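Local coordinates for mannan endo-1,4-beta-mannosidase (Bacillus subtilis, PDB 3CBW), which hydrolyses internal beta-1,4-mannosidic linkages in mannan, galactomannan and glucomannan, and so takes part in glucomannan degradation, at residues L113-Q121 with E144-I155. The protein carries 3 engineered substitutions. Residues are numbered along the deposited sequence; the frame is centred on the assembly and turned at random.
Sequences LHLANPAFQ and EGKRLNAMLSKI
L113 and L115 meet I155 where strand 108-114 of the GH26 TIM barrel runs out into a loop, which then follows helix 143-163 back toward that helix's N-terminal end. The apolar half of the contact starts with L113 and I155, which reach toward each other tip to tip, CD1 of L113 lying 3.9 Å from CD1 of I155. L115 crosses the same isoleucine at about a right angle and brings its CD2 to 3.8 Å from I155 CD1. Next along the helix, M151 bends at its last torsion (chi3 -61°), which brings CE to 3.3 Å from the carbonyl O of A116 and near CD of P118, while its SD packs against CB of A116. The P118 ring rests on the helix, its CB 3.7 Å from CB of R147, and I137 and W183 also touch this proline.

The polar half gathers on the type I turn N117-F120, in which OD1 of N117 closes an Asx turn on the amide of A119. R147, extended from CG to NE, lays its guanidinium against the turn; F120 O and Q121 N lie over one face, whereas P118 O sits at the edge and accepts a nearly straight bond from NH1 (164°). A leucine in place of R147 would probably leave P118 O without this donor and the F120-Q121 backbone without the flat group packed against it. At the strand end, between L113 and L115, H114, which probably binds substrate, hydrogen-bonds D76 instead of meeting the helix. E144 joins the turn through a water, which donates to its OE2 and to A119 O, each at 2.8 Å.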
loop_
_atom_site.group_PDB
_atom_site.type_symbol
_atom_site.label_atom_id
_atom_site.label_comp_id
_atom_site.label_asym_id
_atom_site.label_seq_id
_atom_site.Cartn_x
_atom_site.Cartn_y
_atom_site.Cartn_z
ATOM N N LEU A 113 2.214 1.439 6.856
ATOM C CA LEU A 113 2.685 1.534 8.238
ATOM C C LEU A 113 4.177 1.278 8.362
ATOM O O LEU A 113 4.630 0.135 8.244
ATOM C CB LEU A 113 1.975 0.503 9.115
ATOM C CG LEU A 113 0.442 0.534 9.164
ATOM C CD1 LEU A 113 -0.135 -0.745 9.737
ATOM C CD2 LEU A 113 -0.040 1.738 9.954
ATOM N N HIS A 114 4.944 2.324 8.653
ATOM C CA HIS A 114 6.362 2.138 9.009
ATOM C C HIS A 114 6.479 1.829 10.500
ATOM O O HIS A 114 6.977 2.638 11.286
ATOM C CB HIS A 114 7.191 3.347 8.600
ATOM C CG HIS A 114 7.496 3.374 7.134
ATOM N ND1 HIS A 114 6.514 3.459 6.170
ATOM C CD2 HIS A 114 8.674 3.298 6.468
ATOM C CE1 HIS A 114 7.075 3.448 4.971
ATOM N NE2 HIS A 114 8.385 3.357 5.125
ATOM N N LEU A 115 6.022 0.638 10.890
ATOM C CA LEU A 115 5.862 0.280 12.293
ATOM C C LEU A 115 7.160 0.314 13.063
ATOM O O LEU A 115 8.173 -0.234 12.615
ATOM C CB LEU A 115 5.292 -1.127 12.427
ATOM C CG LEU A 115 3.864 -1.391 11.956
ATOM C CD1 LEU A 115 3.581 -2.894 12.081
ATOM C CD2 LEU A 115 2.875 -0.576 12.785
ATOM N N ALA A 116 7.109 0.922 14.246
ATOM C CA ALA A 116 8.175 0.752 15.229
ATOM C C ALA A 116 8.317 -0.730 15.555
ATOM O O ALA A 116 7.396 -1.528 15.326
ATOM C CB ALA A 116 7.877 1.565 16.475
ATOM N N ASN A 117 9.480 -1.084 16.095
ATOM C CA ASN A 117 9.893 -2.462 16.288
ATOM C C ASN A 117 9.598 -2.905 17.713
ATOM O O ASN A 117 10.271 -2.470 18.653
ATOM C CB ASN A 117 11.393 -2.529 16.018
ATOM C CG ASN A 117 11.960 -3.919 16.072
ATOM O OD1 ASN A 117 11.358 -4.849 16.605
ATOM N ND2 ASN A 117 13.168 -4.064 15.518
ATOM N N PRO A 118 8.603 -3.788 17.886
ATOM C CA PRO A 118 8.204 -4.168 19.246
ATOM C C PRO A 118 9.191 -5.098 19.959
ATOM O O PRO A 118 8.964 -5.449 21.113
ATOM C CB PRO A 118 6.839 -4.827 19.037
ATOM C CG PRO A 118 6.898 -5.384 17.658
ATOM C CD PRO A 118 7.781 -4.464 16.862
ATOM N N ALA A 119 10.286 -5.476 19.306
ATOM C CA ALA A 119 11.379 -6.141 20.028
ATOM C C ALA A 119 12.100 -5.153 20.944
ATOM O O ALA A 119 12.875 -5.562 21.817
ATOM C CB ALA A 119 12.361 -6.792 19.055
ATOM N N PHE A 120 11.847 -3.862 20.744
ATOM C CA PHE A 120 12.465 -2.774 21.497
ATOM C C PHE A 120 11.406 -1.950 22.212
ATOM O O PHE A 120 10.214 -2.051 21.914
ATOM C CB PHE A 120 13.257 -1.861 20.551
ATOM C CG PHE A 120 14.465 -2.511 19.953
ATOM C CD1 PHE A 120 15.712 -2.375 20.562
ATOM C CD2 PHE A 120 14.368 -3.257 18.782
ATOM C CE1 PHE A 120 16.846 -2.975 20.010
ATOM C CE2 PHE A 120 15.481 -3.865 18.221
ATOM C CZ PHE A 120 16.732 -3.725 18.838
ATOM N N GLN A 121 11.843 -1.122 23.153
ATOM C CA GLN A 121 10.933 -0.265 23.892
ATOM C C GLN A 121 10.152 0.668 22.954
ATOM O O GLN A 121 8.966 0.921 23.162
ATOM C CB GLN A 121 11.715 0.528 24.945
ATOM C CG GLN A 121 10.871 1.491 25.766
ATOM C CD GLN A 121 10.648 2.827 25.080
ATOM O OE1 GLN A 121 11.489 3.294 24.303
ATOM N NE2 GLN A 121 9.509 3.452 25.363
ATOM N N GLU A 144 6.888 -8.081 24.103
ATOM C CA GLU A 144 6.991 -7.805 22.665
ATOM C C GLU A 144 5.601 -7.866 22.011
ATOM O O GLU A 144 5.218 -6.980 21.236
ATOM C CB GLU A 144 7.938 -8.805 22.002
ATOM C CG GLU A 144 9.419 -8.634 22.387
ATOM C CD GLU A 144 9.827 -9.367 23.663
ATOM O OE1 GLU A 144 8.981 -10.052 24.275
ATOM O OE2 GLU A 144 11.015 -9.260 24.035
ATOM N N GLY A 145 4.844 -8.917 22.323
ATOM C CA GLY A 145 3.491 -9.074 21.798
ATOM C C GLY A 145 2.549 -7.985 22.265
ATOM O O GLY A 145 1.698 -7.507 21.510
ATOM N N LYS A 146 2.692 -7.583 23.522
ATOM C CA LYS A 146 1.871 -6.501 24.046
ATOM C C LYS A 146 2.178 -5.174 23.365
ATOM O O LYS A 146 1.263 -4.398 23.088
ATOM C CB LYS A 146 2.038 -6.403 25.565
ATOM C CG LYS A 146 1.387 -7.566 26.304
ATOM C CD LYS A 146 1.686 -7.529 27.781
ATOM C CE LYS A 146 1.157 -8.774 28.467
ATOM N NZ LYS A 146 1.386 -8.659 29.940
ATOM N N ARG A 147 3.452 -4.923 23.071
ATOM C CA ARG A 147 3.842 -3.714 22.336
ATOM C C ARG A 147 3.227 -3.728 20.941
ATOM O O ARG A 147 2.687 -2.714 20.478
ATOM C CB ARG A 147 5.360 -3.620 22.228
ATOM C CG ARG A 147 6.069 -3.190 23.499
ATOM C CD ARG A 147 7.554 -3.315 23.242
ATOM N NE ARG A 147 8.359 -3.151 24.445
ATOM C CZ ARG A 147 9.478 -3.820 24.701
ATOM N NH1 ARG A 147 9.939 -4.748 23.861
ATOM N NH2 ARG A 147 10.121 -3.582 25.838
ATOM N N LEU A 148 3.292 -4.878 20.278
ATOM C CA LEU A 148 2.648 -4.985 18.963
ATOM C C LEU A 148 1.156 -4.657 19.063
ATOM O O LEU A 148 0.638 -3.808 18.324
ATOM C CB LEU A 148 2.841 -6.372 18.343
ATOM C CG LEU A 148 2.106 -6.587 17.010
ATOM C CD1 LEU A 148 2.619 -5.650 15.905
ATOM C CD2 LEU A 148 2.228 -8.032 16.578
ATOM N N ASN A 149 0.471 -5.292 20.014
ATOM C CA ASN A 149 -0.959 -5.079 20.156
ATOM C C ASN A 149 -1.346 -3.653 20.529
ATOM O O ASN A 149 -2.379 -3.164 20.081
ATOM C CB ASN A 149 -1.563 -6.114 21.099
ATOM C CG ASN A 149 -1.640 -7.485 20.464
ATOM O OD1 ASN A 149 -1.716 -7.610 19.236
ATOM N ND2 ASN A 149 -1.635 -8.522 21.292
ATOM N N ALA A 150 -0.496 -2.964 21.293
ATOM C CA ALA A 150 -0.724 -1.552 21.598
ATOM C C ALA A 150 -0.710 -0.694 20.334
ATOM O O ALA A 150 -1.536 0.213 20.163
ATOM C CB ALA A 150 0.298 -1.036 22.605
ATOM N N MET A 151 0.233 -0.973 19.440
ATOM C CA MET A 151 0.258 -0.282 18.145
ATOM C C MET A 151 -0.975 -0.620 17.312
ATOM O O MET A 151 -1.617 0.259 16.742
ATOM C CB MET A 151 1.519 -0.644 17.356
ATOM C CG MET A 151 2.849 -0.114 17.946
ATOM S SD MET A 151 4.344 -0.289 16.849
ATOM C CE MET A 151 4.408 -2.086 16.674
ATOM N N LEU A 152 -1.295 -1.904 17.229
ATOM C CA LEU A 152 -2.429 -2.322 16.416
ATOM C C LEU A 152 -3.725 -1.696 16.922
ATOM O O LEU A 152 -4.583 -1.324 16.127
ATOM C CB LEU A 152 -2.548 -3.845 16.377
ATOM C CG LEU A 152 -1.354 -4.623 15.796
ATOM C CD1 LEU A 152 -1.675 -6.105 15.723
ATOM C CD2 LEU A 152 -0.937 -4.090 14.427
ATOM N N SER A 153 -3.878 -1.585 18.241
ATOM C CA SER A 153 -5.085 -1.014 18.813
ATOM C C SER A 153 -5.255 0.434 18.397
ATOM O O SER A 153 -6.353 0.855 18.047
ATOM C CB SER A 153 -5.055 -1.124 20.334
ATOM O OG SER A 153 -6.279 -0.680 20.873
ATOM N N LYS A 154 -4.168 1.203 18.426
ATOM C CA LYS A 154 -4.246 2.606 18.053
ATOM C C LYS A 154 -4.507 2.769 16.551
ATOM O O LYS A 154 -5.263 3.641 16.139
ATOM C CB LYS A 154 -2.977 3.345 18.485
ATOM C CG LYS A 154 -3.120 4.846 18.452
ATOM C CD LYS A 154 -1.900 5.545 19.023
ATOM C CE LYS A 154 -2.069 7.041 18.911
ATOM N NZ LYS A 154 -0.819 7.751 19.328
ATOM N N ILE A 155 -3.876 1.921 15.745
ATOM C CA ILE A 155 -4.115 1.885 14.300
ATOM C C ILE A 155 -5.593 1.598 14.023
ATOM O O ILE A 155 -6.237 2.303 13.235
ATOM C CB ILE A 155 -3.200 0.839 13.605
ATOM C CG1 ILE A 155 -1.744 1.320 13.640
ATOM C CG2 ILE A 155 -3.657 0.596 12.164
ATOM C CD1 ILE A 155 -0.739 0.200 13.477
HETATM O O HOH W 1 12.954 -8.300 22.296
#